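Epidermin leader peptide processing serine protease EpiP (Staphylococcus aureus subsp. aureus, PDB 3QFH) is a subtilisin-like serine endopeptidase that probably removes the leader peptide from the precursor of the lantibiotic epidermin. Local coordinates at residues V314-F328 with Y335-Y347. Numbering follows the deposited sequence.
Sequences VTVGSTDQKSNLSEF and YTDIAAPGGSFAY
T315 CG2 sits over the centre of one face of the Y335 ring, a CH-pi contact 4.1 Å from the centroid, while the phenol hydroxyl reaches D305. The F328 ring takes S326 CB on one face and G342 O at its edge. Y347 meets the Q321 amide obliquely, planes 42° apart, and water 3, in the ring plane, joins Q321 NE2 to Y347 OH. Between these aromatics, strand 338-341, at one edge of the seven-stranded parallel subtilase sheet, pairs with 314-319: G317 N donates to I338 O and G317 O accepts from A340 N. V316 and I338 lie side by side on one face of the sheet, their CG2 atoms 3.8 Å apart; T319 CG2 touches A339 CB on the other. At one end D337 OD2 takes T315 N on its anti lone pair at 2.9 Å, nearly straight at 171°. At the C-terminal end of strand 314-319, T319 O accepts from both G342 N and G343 N; S318 OG donates to S326 OG, which donates to G343 O at 2.6 Å. E327 folds back at chi2 (-76°), which turns its carboxylate to the turn before helix 346-358: OE1 takes F345 N at 2.8 Å and OE2 takes S344 OG, which itself accepts from A346 N in an ST turn. Holding the two residues that lead into the helix, the carboxylate would probably be favoured as the anion there.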
loop_
_atom_site.group_PDB
_atom_site.type_symbol
_atom_site.label_atom_id
_atom_site.label_comp_id
_atom_site.label_asym_id
_atom_site.label_seq_id
_atom_site.Cartn_x
_atom_site.Cartn_y
_atom_site.Cartn_z
ATOM N N VAL A 314 -4.114 -7.383 4.964
ATOM C CA VAL A 314 -5.024 -6.707 5.879
ATOM C C VAL A 314 -5.588 -5.558 4.988
ATOM O O VAL A 314 -4.835 -4.668 4.583
ATOM C CB VAL A 314 -4.301 -6.141 7.091
ATOM C CG1 VAL A 314 -5.250 -5.229 7.904
ATOM C CG2 VAL A 314 -3.750 -7.267 7.942
ATOM N N THR A 315 -6.888 -5.599 4.675
ATOM C CA THR A 315 -7.528 -4.619 3.792
ATOM C C THR A 315 -8.197 -3.547 4.616
ATOM O O THR A 315 -9.094 -3.840 5.419
ATOM C CB THR A 315 -8.601 -5.282 2.928
ATOM O OG1 THR A 315 -8.038 -6.403 2.270
ATOM C CG2 THR A 315 -9.185 -4.306 1.879
ATOM N N VAL A 316 -7.798 -2.299 4.378
ATOM C CA VAL A 316 -8.257 -1.189 5.195
ATOM C C VAL A 316 -9.198 -0.277 4.426
ATOM O O VAL A 316 -8.837 0.257 3.380
ATOM C CB VAL A 316 -7.052 -0.364 5.690
ATOM C CG1 VAL A 316 -7.476 0.762 6.598
ATOM C CG2 VAL A 316 -6.019 -1.299 6.387
ATOM N N GLY A 317 -10.418 -0.139 4.927
ATOM C CA GLY A 317 -11.366 0.808 4.355
ATOM C C GLY A 317 -11.239 2.158 5.091
ATOM O O GLY A 317 -10.615 2.263 6.147
ATOM N N SER A 318 -11.839 3.195 4.541
ATOM C CA SER A 318 -11.753 4.541 5.120
ATOM C C SER A 318 -13.079 5.046 5.706
ATOM O O SER A 318 -14.146 4.848 5.115
ATOM C CB SER A 318 -11.259 5.506 4.031
ATOM O OG SER A 318 -11.508 6.871 4.343
ATOM N N THR A 319 -12.984 5.708 6.866
ATOM C CA THR A 319 -14.118 6.326 7.544
ATOM C C THR A 319 -14.004 7.874 7.521
ATOM O O THR A 319 -12.913 8.448 7.397
ATOM C CB THR A 319 -14.235 5.844 9.032
ATOM O OG1 THR A 319 -13.012 6.100 9.726
ATOM C CG2 THR A 319 -14.541 4.345 9.128
ATOM N N ASP A 320 -15.134 8.552 7.659
ATOM C CA ASP A 320 -15.141 10.005 7.702
ATOM C C ASP A 320 -15.056 10.494 9.154
ATOM O O ASP A 320 -14.777 9.698 10.057
ATOM C CB ASP A 320 -16.354 10.575 6.940
ATOM C CG ASP A 320 -17.680 10.281 7.614
ATOM O OD1 ASP A 320 -17.682 9.794 8.764
ATOM O OD2 ASP A 320 -18.728 10.585 6.999
ATOM N N GLN A 321 -15.257 11.796 9.389
ATOM C CA GLN A 321 -15.133 12.351 10.732
ATOM C C GLN A 321 -16.252 11.937 11.694
ATOM O O GLN A 321 -16.113 12.120 12.898
ATOM C CB GLN A 321 -14.988 13.881 10.728
ATOM C CG GLN A 321 -16.234 14.696 10.321
ATOM C CD GLN A 321 -16.507 14.649 8.855
ATOM O OE1 GLN A 321 -15.910 13.845 8.130
ATOM N NE2 GLN A 321 -17.412 15.512 8.389
ATOM N N LYS A 322 -17.365 11.429 11.173
ATOM C CA LYS A 322 -18.442 10.905 12.031
ATOM C C LYS A 322 -18.363 9.367 12.154
ATOM O O LYS A 322 -19.325 8.712 12.527
ATOM C CB LYS A 322 -19.797 11.345 11.475
ATOM C CG LYS A 322 -19.998 12.857 11.614
ATOM C CD LYS A 322 -21.278 13.353 10.987
ATOM C CE LYS A 322 -21.703 14.694 11.621
ATOM N NZ LYS A 322 -20.568 15.668 11.792
ATOM N N SER A 323 -17.190 8.809 11.847
ATOM C CA SER A 323 -16.948 7.369 11.885
ATOM C C SER A 323 -17.809 6.551 10.906
ATOM O O SER A 323 -17.874 5.340 11.025
ATOM C CB SER A 323 -17.054 6.833 13.319
ATOM O OG SER A 323 -15.888 7.189 14.054
ATOM N N ASN A 324 -18.447 7.216 9.934
ATOM C CA ASN A 324 -19.216 6.519 8.898
ATOM C C ASN A 324 -18.291 6.199 7.729
ATOM O O ASN A 324 -17.307 6.896 7.515
ATOM C CB ASN A 324 -20.389 7.375 8.420
ATOM C CG ASN A 324 -21.421 7.620 9.514
ATOM O OD1 ASN A 324 -21.523 6.860 10.466
ATOM N ND2 ASN A 324 -22.211 8.665 9.354
ATOM N N LEU A 325 -18.590 5.152 6.961
ATOM C CA LEU A 325 -17.716 4.793 5.854
ATOM C C LEU A 325 -17.627 5.947 4.862
ATOM O O LEU A 325 -18.635 6.550 4.515
ATOM C CB LEU A 325 -18.204 3.554 5.124
ATOM C CG LEU A 325 -17.181 2.892 4.200
ATOM C CD1 LEU A 325 -16.106 2.253 5.040
ATOM C CD2 LEU A 325 -17.835 1.844 3.329
ATOM N N SER A 326 -16.412 6.253 4.415
ATOM C CA SER A 326 -16.232 7.290 3.420
ATOM C C SER A 326 -16.993 6.896 2.156
ATOM O O SER A 326 -17.012 5.722 1.768
ATOM C CB SER A 326 -14.765 7.443 3.085
ATOM O OG SER A 326 -14.015 7.793 4.221
ATOM N N GLU A 327 -17.589 7.878 1.492
ATOM C CA GLU A 327 -18.370 7.611 0.278
ATOM C C GLU A 327 -17.508 7.025 -0.852
ATOM O O GLU A 327 -17.993 6.285 -1.697
ATOM C CB GLU A 327 -19.113 8.874 -0.204
ATOM C CG GLU A 327 -18.247 10.000 -0.773
ATOM C CD GLU A 327 -17.493 10.827 0.266
ATOM O OE1 GLU A 327 -16.790 11.761 -0.173
ATOM O OE2 GLU A 327 -17.585 10.563 1.496
ATOM N N PHE A 328 -16.223 7.342 -0.846
ATOM C CA PHE A 328 -15.327 6.839 -1.875
ATOM C C PHE A 328 -14.704 5.482 -1.533
ATOM O O PHE A 328 -14.010 4.904 -2.348
ATOM C CB PHE A 328 -14.198 7.849 -2.120
ATOM C CG PHE A 328 -13.436 8.266 -0.857
ATOM C CD1 PHE A 328 -13.619 9.537 -0.315
ATOM C CD2 PHE A 328 -12.539 7.418 -0.248
ATOM C CE1 PHE A 328 -12.946 9.938 0.817
ATOM C CE2 PHE A 328 -11.838 7.811 0.896
ATOM C CZ PHE A 328 -12.045 9.076 1.432
ATOM N N TYR A 335 -13.768 -8.882 2.170
ATOM C CA TYR A 335 -12.888 -7.871 1.617
ATOM C C TYR A 335 -12.394 -6.982 2.745
ATOM O O TYR A 335 -11.298 -7.146 3.193
ATOM C CB TYR A 335 -13.642 -7.082 0.536
ATOM C CG TYR A 335 -12.907 -5.925 -0.114
ATOM C CD1 TYR A 335 -12.004 -6.144 -1.140
ATOM C CD2 TYR A 335 -13.159 -4.610 0.265
ATOM C CE1 TYR A 335 -11.350 -5.083 -1.765
ATOM C CE2 TYR A 335 -12.517 -3.540 -0.355
ATOM C CZ TYR A 335 -11.612 -3.790 -1.376
ATOM O OH TYR A 335 -10.971 -2.750 -2.014
ATOM N N THR A 336 -13.215 -6.063 3.218
ATOM C CA THR A 336 -12.801 -5.166 4.298
ATOM C C THR A 336 -12.514 -5.917 5.615
ATOM O O THR A 336 -13.361 -6.676 6.090
ATOM C CB THR A 336 -13.902 -4.134 4.559
ATOM O OG1 THR A 336 -14.214 -3.465 3.334
ATOM C CG2 THR A 336 -13.476 -3.120 5.606
ATOM N N ASP A 337 -11.326 -5.693 6.186
ATOM C CA ASP A 337 -10.938 -6.280 7.478
ATOM C C ASP A 337 -11.055 -5.296 8.643
ATOM O O ASP A 337 -11.308 -5.700 9.796
ATOM C CB ASP A 337 -9.489 -6.769 7.403
ATOM C CG ASP A 337 -9.319 -7.918 6.417
ATOM O OD1 ASP A 337 -10.071 -8.904 6.528
ATOM O OD2 ASP A 337 -8.446 -7.845 5.533
ATOM N N ILE A 338 -10.873 -4.013 8.327
ATOM C CA ILE A 338 -10.834 -2.957 9.299
ATOM C C ILE A 338 -10.990 -1.604 8.593
ATOM O O ILE A 338 -10.809 -1.492 7.396
ATOM C CB ILE A 338 -9.466 -3.011 10.036
ATOM C CG1 ILE A 338 -9.426 -2.090 11.252
ATOM C CG2 ILE A 338 -8.343 -2.681 9.077
ATOM C CD1 ILE A 338 -8.252 -2.382 12.196
ATOM N N ALA A 339 -11.313 -0.576 9.354
ATOM C CA ALA A 339 -11.421 0.757 8.813
ATOM C C ALA A 339 -10.659 1.758 9.687
ATOM O O ALA A 339 -10.550 1.591 10.896
ATOM C CB ALA A 339 -12.886 1.149 8.711
ATOM N N ALA A 340 -10.107 2.792 9.067
ATOM C CA ALA A 340 -9.447 3.868 9.809
ATOM C C ALA A 340 -9.876 5.173 9.112
ATOM O O ALA A 340 -10.321 5.132 7.962
ATOM C CB ALA A 340 -7.938 3.695 9.799
ATOM N N PRO A 341 -9.776 6.321 9.806
ATOM C CA PRO A 341 -10.171 7.622 9.207
ATOM C C PRO A 341 -9.369 8.010 7.966
ATOM O O PRO A 341 -8.119 8.065 7.990
ATOM C CB PRO A 341 -9.888 8.615 10.332
ATOM C CG PRO A 341 -9.980 7.792 11.592
ATOM C CD PRO A 341 -9.386 6.475 11.219
ATOM N N GLY A 342 -10.084 8.232 6.869
ATOM C CA GLY A 342 -9.457 8.637 5.638
ATOM C C GLY A 342 -10.094 9.879 5.034
ATOM O O GLY A 342 -9.616 10.377 4.039
ATOM N N GLY A 343 -11.198 10.341 5.617
ATOM C CA GLY A 343 -11.836 11.558 5.195
ATOM C C GLY A 343 -13.086 11.426 4.369
ATOM O O GLY A 343 -13.643 10.359 4.223
ATOM N N SER A 344 -13.530 12.555 3.840
ATOM C CA SER A 344 -14.736 12.599 3.035
ATOM C C SER A 344 -14.779 13.907 2.249
ATOM O O SER A 344 -14.075 14.870 2.591
ATOM C CB SER A 344 -15.972 12.531 3.950
ATOM O OG SER A 344 -17.179 12.730 3.218
ATOM N N PHE A 345 -15.603 13.926 1.202
ATOM C CA PHE A 345 -15.823 15.125 0.401
ATOM C C PHE A 345 -17.303 15.464 0.390
ATOM O O PHE A 345 -17.754 16.232 -0.463
ATOM C CB PHE A 345 -15.291 14.974 -1.039
ATOM C CG PHE A 345 -13.790 14.902 -1.118
ATOM C CD1 PHE A 345 -13.026 16.015 -0.872
ATOM C CD2 PHE A 345 -13.153 13.724 -1.436
ATOM C CE1 PHE A 345 -11.625 15.949 -0.914
ATOM C CE2 PHE A 345 -11.767 13.655 -1.498
ATOM C CZ PHE A 345 -11.008 14.774 -1.241
ATOM N N ALA A 346 -18.051 14.925 1.362
ATOM C CA ALA A 346 -19.499 15.182 1.450
ATOM C C ALA A 346 -19.794 16.673 1.537
ATOM O O ALA A 346 -20.665 17.172 0.864
ATOM C CB ALA A 346 -20.109 14.447 2.630
ATOM N N TYR A 347 -19.054 17.385 2.376
ATOM C CA TYR A 347 -19.255 18.810 2.516
ATOM C C TYR A 347 -18.986 19.573 1.234
ATOM O O TYR A 347 -19.734 20.482 0.891
ATOM C CB TYR A 347 -18.363 19.392 3.594
ATOM C CG TYR A 347 -18.804 19.137 4.996
ATOM C CD1 TYR A 347 -20.146 19.327 5.386
ATOM C CD2 TYR A 347 -17.877 18.825 5.967
ATOM C CE1 TYR A 347 -20.533 19.135 6.700
ATOM C CE2 TYR A 347 -18.247 18.648 7.267
ATOM C CZ TYR A 347 -19.559 18.798 7.635
ATOM O OH TYR A 347 -19.873 18.603 8.938
HETATM O O HOH W 1 -7.875 -8.935 3.326
HETATM O O HOH W 2 -19.222 12.743 5.241
HETATM O O HOH W 3 -18.419 17.418 10.773
#